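Local coordinates for protein transcriptional regulator, IclR family (Ruegeria sp. TM1040, PDB 3R4K) that is a putative IclR-family transcriptional regulator that probably binds DNA through its helix-turn-helix domain and senses a small effector through its C-terminal domain, at residues Arg85-Leu90 against Ser110-Tyr115; Thr183-Ser188 against His199-Phe204; Gly212-Ala217 against Pro233-Ala238. All blocks are in the same frame, centred on the assembly; numbering follows the deposited sequence.

Interaction 1: Arg85-Leu90 against Ser110-Tyr115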
loop_
_atom_site.group_PDB
_atom_site.type_symbol
_atom_site.label_atom_id
_atom_site.label_comp_id
_atom_site.label_asym_id
_atom_site.label_seq_id
_atom_site.Cartn_x
_atom_site.Cartn_y
_atom_site.Cartn_z
ATOM N N ARG A 85 -2.443 1.346 20.029
ATOM C CA ARG A 85 -3.645 1.815 20.732
ATOM C C ARG A 85 -4.701 0.703 20.859
ATOM O O ARG A 85 -5.352 0.598 21.897
ATOM C CB ARG A 85 -4.239 3.044 20.031
ATOM C CG ARG A 85 -5.463 3.626 20.726
ATOM C CD ARG A 85 -6.109 4.729 19.907
ATOM N NE ARG A 85 -7.449 5.058 20.399
ATOM C CZ ARG A 85 -7.879 6.290 20.668
ATOM N NH1 ARG A 85 -7.071 7.336 20.512
ATOM N NH2 ARG A 85 -9.117 6.486 21.103
ATOM N N VAL A 86 -4.855 -0.120 19.814
ATOM C CA VAL A 86 -5.812 -1.229 19.765
ATOM C C VAL A 86 -5.492 -2.248 20.856
ATOM O O VAL A 86 -6.382 -2.595 21.642
ATOM C CB VAL A 86 -5.810 -1.873 18.352
ATOM C CG1 VAL A 86 -6.626 -3.174 18.317
ATOM C CG2 VAL A 86 -6.332 -0.881 17.322
ATOM N N LEU A 87 -4.217 -2.692 20.916
ATOM C CA LEU A 87 -3.736 -3.674 21.874
ATOM C C LEU A 87 -3.890 -3.162 23.311
ATOM O O LEU A 87 -4.407 -3.910 24.153
ATOM C CB LEU A 87 -2.270 -4.072 21.572
ATOM C CG LEU A 87 -2.040 -4.924 20.309
ATOM C CD1 LEU A 87 -0.571 -4.963 19.952
ATOM C CD2 LEU A 87 -2.533 -6.323 20.503
ATOM N N ARG A 88 -3.475 -1.898 23.575
ATOM C CA ARG A 88 -3.588 -1.196 24.861
ATOM C C ARG A 88 -5.030 -1.208 25.369
ATOM O O ARG A 88 -5.280 -1.590 26.520
ATOM C CB ARG A 88 -3.140 0.271 24.679
ATOM C CG ARG A 88 -2.416 0.918 25.852
ATOM C CD ARG A 88 -2.294 2.425 25.657
ATOM N NE ARG A 88 -1.506 2.809 24.474
ATOM C CZ ARG A 88 -1.950 3.596 23.495
ATOM N NH1 ARG A 88 -3.187 4.081 23.531
ATOM N NH2 ARG A 88 -1.160 3.902 22.472
ATOM N N GLU A 89 -5.979 -0.788 24.500
ATOM C CA GLU A 89 -7.403 -0.694 24.819
ATOM C C GLU A 89 -8.023 -2.061 25.052
ATOM O O GLU A 89 -8.739 -2.220 26.033
ATOM C CB GLU A 89 -8.164 0.069 23.731
ATOM C CG GLU A 89 -7.929 1.570 23.795
ATOM C CD GLU A 89 -8.558 2.415 22.709
ATOM O OE1 GLU A 89 -9.063 1.857 21.706
ATOM O OE2 GLU A 89 -8.533 3.654 22.871
ATOM N N LEU A 90 -7.709 -3.058 24.204
ATOM C CA LEU A 90 -8.230 -4.418 24.360
ATOM C C LEU A 90 -7.720 -5.074 25.655
ATOM O O LEU A 90 -8.494 -5.751 26.341
ATOM C CB LEU A 90 -7.888 -5.285 23.133
ATOM C CG LEU A 90 -8.594 -6.637 23.030
ATOM C CD1 LEU A 90 -10.110 -6.509 23.140
ATOM C CD2 LEU A 90 -8.200 -7.347 21.762
ATOM N N SER A 110 4.460 -13.378 16.274
ATOM C CA SER A 110 3.873 -12.381 17.175
ATOM C C SER A 110 4.822 -11.202 17.183
ATOM O O SER A 110 5.987 -11.366 17.548
ATOM C CB SER A 110 3.638 -12.943 18.575
ATOM O OG SER A 110 2.766 -12.103 19.314
ATOM N N LEU A 111 4.363 -10.034 16.698
ATOM C CA LEU A 111 5.261 -8.900 16.533
ATOM C C LEU A 111 4.971 -7.676 17.425
ATOM O O LEU A 111 5.842 -6.814 17.558
ATOM C CB LEU A 111 5.283 -8.515 15.053
ATOM C CG LEU A 111 5.973 -9.599 14.167
ATOM C CD1 LEU A 111 5.690 -9.383 12.691
ATOM C CD2 LEU A 111 7.497 -9.745 14.488
ATOM N N SER A 112 3.810 -7.628 18.078
ATOM C CA SER A 112 3.461 -6.555 19.012
ATOM C C SER A 112 2.494 -7.118 20.028
ATOM O O SER A 112 1.689 -7.992 19.688
ATOM C CB SER A 112 2.903 -5.308 18.314
ATOM O OG SER A 112 1.645 -5.506 17.707
ATOM N N HIS A 113 2.635 -6.690 21.292
ATOM C CA HIS A 113 1.769 -7.140 22.374
ATOM C C HIS A 113 1.565 -6.033 23.386
ATOM O O HIS A 113 2.312 -5.055 23.409
ATOM C CB HIS A 113 2.335 -8.404 23.064
ATOM C CG HIS A 113 3.616 -8.174 23.804
ATOM N ND1 HIS A 113 4.849 -8.370 23.191
ATOM C CD2 HIS A 113 3.823 -7.748 25.079
ATOM C CE1 HIS A 113 5.761 -8.073 24.110
ATOM N NE2 HIS A 113 5.194 -7.674 25.261
ATOM N N ALA A 114 0.576 -6.210 24.250
ATOM C CA ALA A 114 0.289 -5.316 25.365
ATOM C C ALA A 114 -0.127 -6.131 26.584
ATOM O O ALA A 114 -0.735 -7.199 26.441
ATOM C CB ALA A 114 -0.796 -4.322 24.996
ATOM N N TYR A 115 0.252 -5.644 27.774
ATOM C CA TYR A 115 -0.115 -6.231 29.061
ATOM C C TYR A 115 -1.169 -5.353 29.721
ATOM O O TYR A 115 -1.147 -4.130 29.561
ATOM C CB TYR A 115 1.112 -6.399 29.982
ATOM C CG TYR A 115 2.150 -7.367 29.449
ATOM C CD1 TYR A 115 1.822 -8.693 29.168
ATOM C CD2 TYR A 115 3.463 -6.969 29.247
ATOM C CE1 TYR A 115 2.772 -9.584 28.672
ATOM C CE2 TYR A 115 4.423 -7.858 28.761
ATOM C CZ TYR A 115 4.074 -9.164 28.481
ATOM O OH TYR A 115 5.019 -10.038 28.010
#
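Leu87 and Ala114 bring their CA atoms to 5.6 Å of each other, where helix 79-94 passes over strand 107-114 with the two segment axes 7.5 Å apart at their closest and their directions 31° apart. This is helix-on-sheet packing in the C-terminal, GAF-like domain of the IclR family, probably the effector-binding part. The contact is small and largely apolar, without a hydrogen bond between the two segments. At its centre the methyl of Ala114 presses against the helix beside Leu87: its CB is 3.7 Å from Leu87 CB, and it also lies 3.9 Å from Arg88 N, thus meeting both side chain and main chain of the turn. The Leu87 carbonyl oxygen, next to this methyl, is hydrogen-bonded to the hydroxyl of Thr98 on the adjoining strand.

Farther out, with CG anti to the carbonyl carbon (chi1 -71°), the CD1 methyl of Leu87 reaches Ser112, two residues back along the strand from Ala114, while its other methyl, CD2, turns to Leu214 on strand 210-219. Ser112 and Leu111 together face Leu100, forming a classic beta bulge, and the Ser112 hydroxyl is held by Ser83, one turn earlier on the same helix. A polar group at the helix-sheet boundary is thereby satisfied although its other neighbour is a methyl.

His113 points away from the helix; its ND1 is hydrogen-bonded to Asp127, and its CD2 lies 3.6 Å above the plane of the Tyr115 ring, displaced from the ring centre toward its periphery. On the solvent side of the helix, Arg85 NE and Glu89 OE2 form a salt bridge of 3.0 Å. Across the interface, Leu87 CD1 comes to 3.2 Å from Ser112 OG, a close methyl-to-oxygen contact.

Interaction 2: Thr183-Ser188 against His199-Phe204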
loop_
_atom_site.group_PDB
_atom_site.type_symbol
_atom_site.label_atom_id
_atom_site.label_comp_id
_atom_site.label_asym_id
_atom_site.label_seq_id
_atom_site.Cartn_x
_atom_site.Cartn_y
_atom_site.Cartn_z
ATOM N N THR A 183 -17.771 -18.608 12.090
ATOM C CA THR A 183 -18.025 -17.678 13.199
ATOM C C THR A 183 -17.126 -16.433 13.201
ATOM O O THR A 183 -17.463 -15.459 13.872
ATOM C CB THR A 183 -17.885 -18.414 14.538
ATOM O OG1 THR A 183 -16.533 -18.844 14.708
ATOM C CG2 THR A 183 -18.843 -19.599 14.664
ATOM N N GLY A 184 -16.014 -16.468 12.470
ATOM C CA GLY A 184 -15.074 -15.349 12.383
ATOM C C GLY A 184 -14.178 -15.166 13.601
ATOM O O GLY A 184 -13.528 -14.122 13.740
ATOM N N LEU A 185 -14.138 -16.183 14.492
ATOM C CA LEU A 185 -13.360 -16.193 15.735
ATOM C C LEU A 185 -12.845 -17.606 16.051
ATOM O O LEU A 185 -13.587 -18.589 15.918
ATOM C CB LEU A 185 -14.221 -15.670 16.906
ATOM C CG LEU A 185 -13.487 -15.334 18.203
ATOM C CD1 LEU A 185 -13.982 -14.044 18.772
ATOM C CD2 LEU A 185 -13.666 -16.425 19.224
ATOM N N ALA A 186 -11.575 -17.687 16.484
ATOM C CA ALA A 186 -10.905 -18.933 16.850
ATOM C C ALA A 186 -10.594 -18.962 18.341
ATOM O O ALA A 186 -10.270 -17.935 18.939
ATOM C CB ALA A 186 -9.618 -19.102 16.046
ATOM N N GLN A 187 -10.684 -20.156 18.930
ATOM C CA GLN A 187 -10.360 -20.424 20.325
ATOM C C GLN A 187 -9.400 -21.616 20.415
ATOM O O GLN A 187 -9.503 -22.546 19.613
ATOM C CB GLN A 187 -11.624 -20.686 21.144
ATOM C CG GLN A 187 -12.180 -19.438 21.808
ATOM C CD GLN A 187 -13.375 -19.757 22.674
ATOM O OE1 GLN A 187 -13.265 -20.293 23.785
ATOM N NE2 GLN A 187 -14.556 -19.448 22.174
ATOM N N SER A 188 -8.444 -21.567 21.363
ATOM C CA SER A 188 -7.469 -22.638 21.595
ATOM C C SER A 188 -7.073 -22.679 23.061
ATOM O O SER A 188 -6.689 -21.657 23.631
ATOM C CB SER A 188 -6.236 -22.477 20.711
ATOM O OG SER A 188 -5.269 -23.485 20.959
ATOM N N HIS A 199 -8.165 -16.518 22.440
ATOM C CA HIS A 199 -9.212 -16.104 21.505
ATOM C C HIS A 199 -8.543 -15.300 20.410
ATOM O O HIS A 199 -7.714 -14.442 20.730
ATOM C CB HIS A 199 -10.265 -15.230 22.203
ATOM C CG HIS A 199 -11.176 -15.945 23.140
ATOM N ND1 HIS A 199 -10.770 -16.290 24.417
ATOM C CD2 HIS A 199 -12.481 -16.268 22.991
ATOM C CE1 HIS A 199 -11.819 -16.857 24.982
ATOM N NE2 HIS A 199 -12.872 -16.867 24.159
ATOM N N ALA A 200 -8.884 -15.540 19.135
ATOM C CA ALA A 200 -8.270 -14.776 18.044
ATOM C C ALA A 200 -9.207 -14.550 16.885
ATOM O O ALA A 200 -10.067 -15.381 16.597
ATOM C CB ALA A 200 -7.009 -15.458 17.549
ATOM N N VAL A 201 -9.027 -13.402 16.228
ATOM C CA VAL A 201 -9.775 -12.982 15.041
ATOM C C VAL A 201 -8.774 -12.694 13.920
ATOM O O VAL A 201 -7.680 -12.193 14.205
ATOM C CB VAL A 201 -10.730 -11.766 15.286
ATOM C CG1 VAL A 201 -11.890 -12.144 16.198
ATOM C CG2 VAL A 201 -9.990 -10.532 15.806
ATOM N N PRO A 202 -9.105 -12.973 12.646
ATOM C CA PRO A 202 -8.160 -12.642 11.571
ATOM C C PRO A 202 -8.153 -11.138 11.255
ATOM O O PRO A 202 -9.140 -10.440 11.489
ATOM C CB PRO A 202 -8.689 -13.451 10.393
ATOM C CG PRO A 202 -10.177 -13.507 10.633
ATOM C CD PRO A 202 -10.361 -13.552 12.112
ATOM N N ILE A 203 -7.011 -10.642 10.754
ATOM C CA ILE A 203 -6.818 -9.263 10.321
ATOM C C ILE A 203 -6.630 -9.345 8.825
ATOM O O ILE A 203 -5.845 -10.174 8.335
ATOM C CB ILE A 203 -5.648 -8.547 11.066
ATOM C CG1 ILE A 203 -5.868 -8.530 12.598
ATOM C CG2 ILE A 203 -5.401 -7.120 10.527
ATOM C CD1 ILE A 203 -7.185 -7.787 13.139
ATOM N N PHE A 204 -7.419 -8.558 8.098
ATOM C CA PHE A 204 -7.393 -8.565 6.650
ATOM C C PHE A 204 -6.808 -7.278 6.140
ATOM O O PHE A 204 -7.118 -6.209 6.677
ATOM C CB PHE A 204 -8.816 -8.789 6.091
ATOM C CG PHE A 204 -9.443 -10.116 6.456
ATOM C CD1 PHE A 204 -9.036 -11.296 5.833
ATOM C CD2 PHE A 204 -10.470 -10.185 7.385
ATOM C CE1 PHE A 204 -9.618 -12.525 6.171
ATOM C CE2 PHE A 204 -11.060 -11.415 7.714
ATOM C CZ PHE A 204 -10.635 -12.575 7.100
#
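The side-chain amide of Gln187 lies stacked on the imidazole of His199, their planes 20° apart and the two side chains extending alongside one another with their ends on the same side. Gln187 CG sits over the ring face, 3.7 Å from the centroid of His199 and 26° off its normal, a CH-pi contact; farther along, Gln187 CD is 3.3 Å from His199 NE2. The amide oxygen is not bonded to that ring: Gln187 OE1 is hydrogen-bonded to His197 NE2, which fixes the rotation of the amide. With an alanine in place of Gln187, the His199 ring would probably lose its cover on this face and His197 its oxygen partner.

Leu185 approaches the same ring from its edge, with CD2 4.0 Å from His199 CD2, while its other methyl, CD1, lies 3.8 Å from Val201 CG1. Its CG stands anti to the backbone N (chi1 -167°), which carries both methyls over the strand opposite. The main chains pair as an antiparallel hairpin. Ala186 and Ala200 form the hydrogen-bonded pair, and the bond from Ala186 N to Ala200 O is 2.8 Å long and almost straight; Gln187 and His199 are the non-hydrogen-bonded pair beside it.

Strand 186-189 ends the sheet within this chain, and strand 196-204 bonds on its far side to strand 210-219. His199 and Leu185 pack under helix 225-245, whereas the methyls of Ala186 and Ala200 face helix 137-143.

Interaction 3: Gly212-Ala217 against Pro233-Ala238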
loop_
_atom_site.group_PDB
_atom_site.type_symbol
_atom_site.label_atom_id
_atom_site.label_comp_id
_atom_site.label_asym_id
_atom_site.label_seq_id
_atom_site.Cartn_x
_atom_site.Cartn_y
_atom_site.Cartn_z
ATOM N N GLY A 212 -2.706 -11.552 9.196
ATOM C CA GLY A 212 -2.354 -12.089 10.490
ATOM C C GLY A 212 -3.568 -12.191 11.378
ATOM O O GLY A 212 -4.694 -12.382 10.889
ATOM N N ALA A 213 -3.343 -12.082 12.691
ATOM C CA ALA A 213 -4.408 -12.233 13.674
ATOM C C ALA A 213 -4.160 -11.413 14.914
ATOM O O ALA A 213 -3.009 -11.240 15.337
ATOM C CB ALA A 213 -4.563 -13.702 14.065
ATOM N N LEU A 214 -5.271 -10.942 15.511
ATOM C CA LEU A 214 -5.320 -10.202 16.758
ATOM C C LEU A 214 -5.848 -11.158 17.830
ATOM O O LEU A 214 -6.891 -11.791 17.621
ATOM C CB LEU A 214 -6.197 -8.947 16.608
ATOM C CG LEU A 214 -6.325 -8.077 17.847
ATOM C CD1 LEU A 214 -4.989 -7.520 18.259
ATOM C CD2 LEU A 214 -7.324 -6.976 17.630
ATOM N N ALA A 215 -5.113 -11.319 18.942
ATOM C CA ALA A 215 -5.497 -12.297 19.955
ATOM C C ALA A 215 -5.493 -11.774 21.368
ATOM O O ALA A 215 -4.830 -10.780 21.672
ATOM C CB ALA A 215 -4.577 -13.502 19.874
ATOM N N VAL A 216 -6.225 -12.500 22.243
ATOM C CA VAL A 216 -6.328 -12.296 23.694
ATOM C C VAL A 216 -5.891 -13.608 24.347
ATOM O O VAL A 216 -6.559 -14.619 24.142
ATOM C CB VAL A 216 -7.767 -11.853 24.127
ATOM C CG1 VAL A 216 -7.923 -11.829 25.652
ATOM C CG2 VAL A 216 -8.116 -10.496 23.528
ATOM N N ALA A 217 -4.754 -13.606 25.066
ATOM C CA ALA A 217 -4.197 -14.774 25.775
ATOM C C ALA A 217 -4.464 -14.630 27.246
ATOM O O ALA A 217 -4.079 -13.632 27.862
ATOM C CB ALA A 217 -2.707 -14.908 25.519
ATOM N N PRO A 233 -16.965 -10.248 22.090
ATOM C CA PRO A 233 -17.392 -8.958 21.501
ATOM C C PRO A 233 -16.293 -7.893 21.473
ATOM O O PRO A 233 -16.197 -7.146 20.495
ATOM C CB PRO A 233 -18.535 -8.492 22.419
ATOM C CG PRO A 233 -18.933 -9.667 23.194
ATOM C CD PRO A 233 -17.758 -10.567 23.294
ATOM N N ALA A 234 -15.472 -7.823 22.545
ATOM C CA ALA A 234 -14.388 -6.858 22.677
ATOM C C ALA A 234 -13.302 -7.112 21.633
ATOM O O ALA A 234 -12.844 -6.153 20.995
ATOM C CB ALA A 234 -13.806 -6.909 24.074
ATOM N N LEU A 235 -12.926 -8.401 21.427
ATOM C CA LEU A 235 -11.901 -8.789 20.451
ATOM C C LEU A 235 -12.388 -8.548 19.013
ATOM O O LEU A 235 -11.631 -7.992 18.220
ATOM C CB LEU A 235 -11.466 -10.253 20.658
ATOM C CG LEU A 235 -10.532 -10.883 19.613
ATOM C CD1 LEU A 235 -9.170 -10.207 19.555
ATOM C CD2 LEU A 235 -10.372 -12.328 19.862
ATOM N N ARG A 236 -13.644 -8.922 18.691
ATOM C CA ARG A 236 -14.249 -8.722 17.359
ATOM C C ARG A 236 -14.215 -7.251 16.961
ATOM O O ARG A 236 -13.789 -6.930 15.852
ATOM C CB ARG A 236 -15.690 -9.242 17.309
ATOM C CG ARG A 236 -15.787 -10.757 17.260
ATOM C CD ARG A 236 -17.239 -11.182 17.107
ATOM N NE ARG A 236 -17.492 -12.570 17.517
ATOM C CZ ARG A 236 -17.370 -13.622 16.715
ATOM N NH1 ARG A 236 -16.965 -13.465 15.458
ATOM N NH2 ARG A 236 -17.644 -14.838 17.161
ATOM N N ALA A 237 -14.598 -6.361 17.899
ATOM C CA ALA A 237 -14.609 -4.910 17.724
ATOM C C ALA A 237 -13.190 -4.373 17.489
ATOM O O ALA A 237 -12.983 -3.609 16.544
ATOM C CB ALA A 237 -15.240 -4.242 18.941
ATOM N N ALA A 238 -12.212 -4.810 18.312
ATOM C CA ALA A 238 -10.810 -4.390 18.200
ATOM C C ALA A 238 -10.198 -4.835 16.869
ATOM O O ALA A 238 -9.461 -4.068 16.254
ATOM C CB ALA A 238 -10.004 -4.927 19.358
#
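The flat group in this contact is the peptide carbonyl of Leu214, and a methyl of Leu235 lies over one of its faces, displaced toward the oxygen: Leu235 CD1 is 3.4 Å from Leu214 O. Leu214 is tied by backbone hydrogen bonds to Val201 on the neighbouring strand, so the carbonyl presents that face to the helix while being bonded within the sheet.

Leu214 and Leu235 interdigitate, each passing alongside the other from its own element, with Leu214 CG lying 3.9 Å from Leu235 CD1. In both leucines CG is anti to the backbone N, chi1 being -180° and 172°, and each branch extends toward the other element. Leu235 CD1 also meets Val216 CG2 at 4.1 Å, so this one methyl touches side chains two residues apart on the strand. One turn on, Leu214 CD2 rests 3.8 Å from Ala238 CB. Leu87 and Leu90 of helix 79-94 close in beside Leu214 and Val216.

With the segments running at 152° to each other, this is the C-terminal helix laid antiparallel on a central strand, consistent with the profilin-like, GAF-related C-terminal domain of the IclR family.

Overall arrangement
The three contacts follow one another along the chain and belong to one antiparallel sheet of the C-terminal, GAF-like domain. Interaction 3 lies between the others: its centre is about 7 Å from that of interaction 2 and about 10 Å from that of interaction 1, whereas interactions 1 and 2 are about 16 Å apart and do not touch. Helices 79-94 and 225-245 lie side by side on one face of the sheet, with helix 137-143 on the other. Leu90 packs on Ala234 and Val216, and the carbonyl of Thr183 probably bonds to Arg236. Helices 79-94 and 225-245, far apart in sequence, thus share one apolar layer, in a domain probably used for effector sensing.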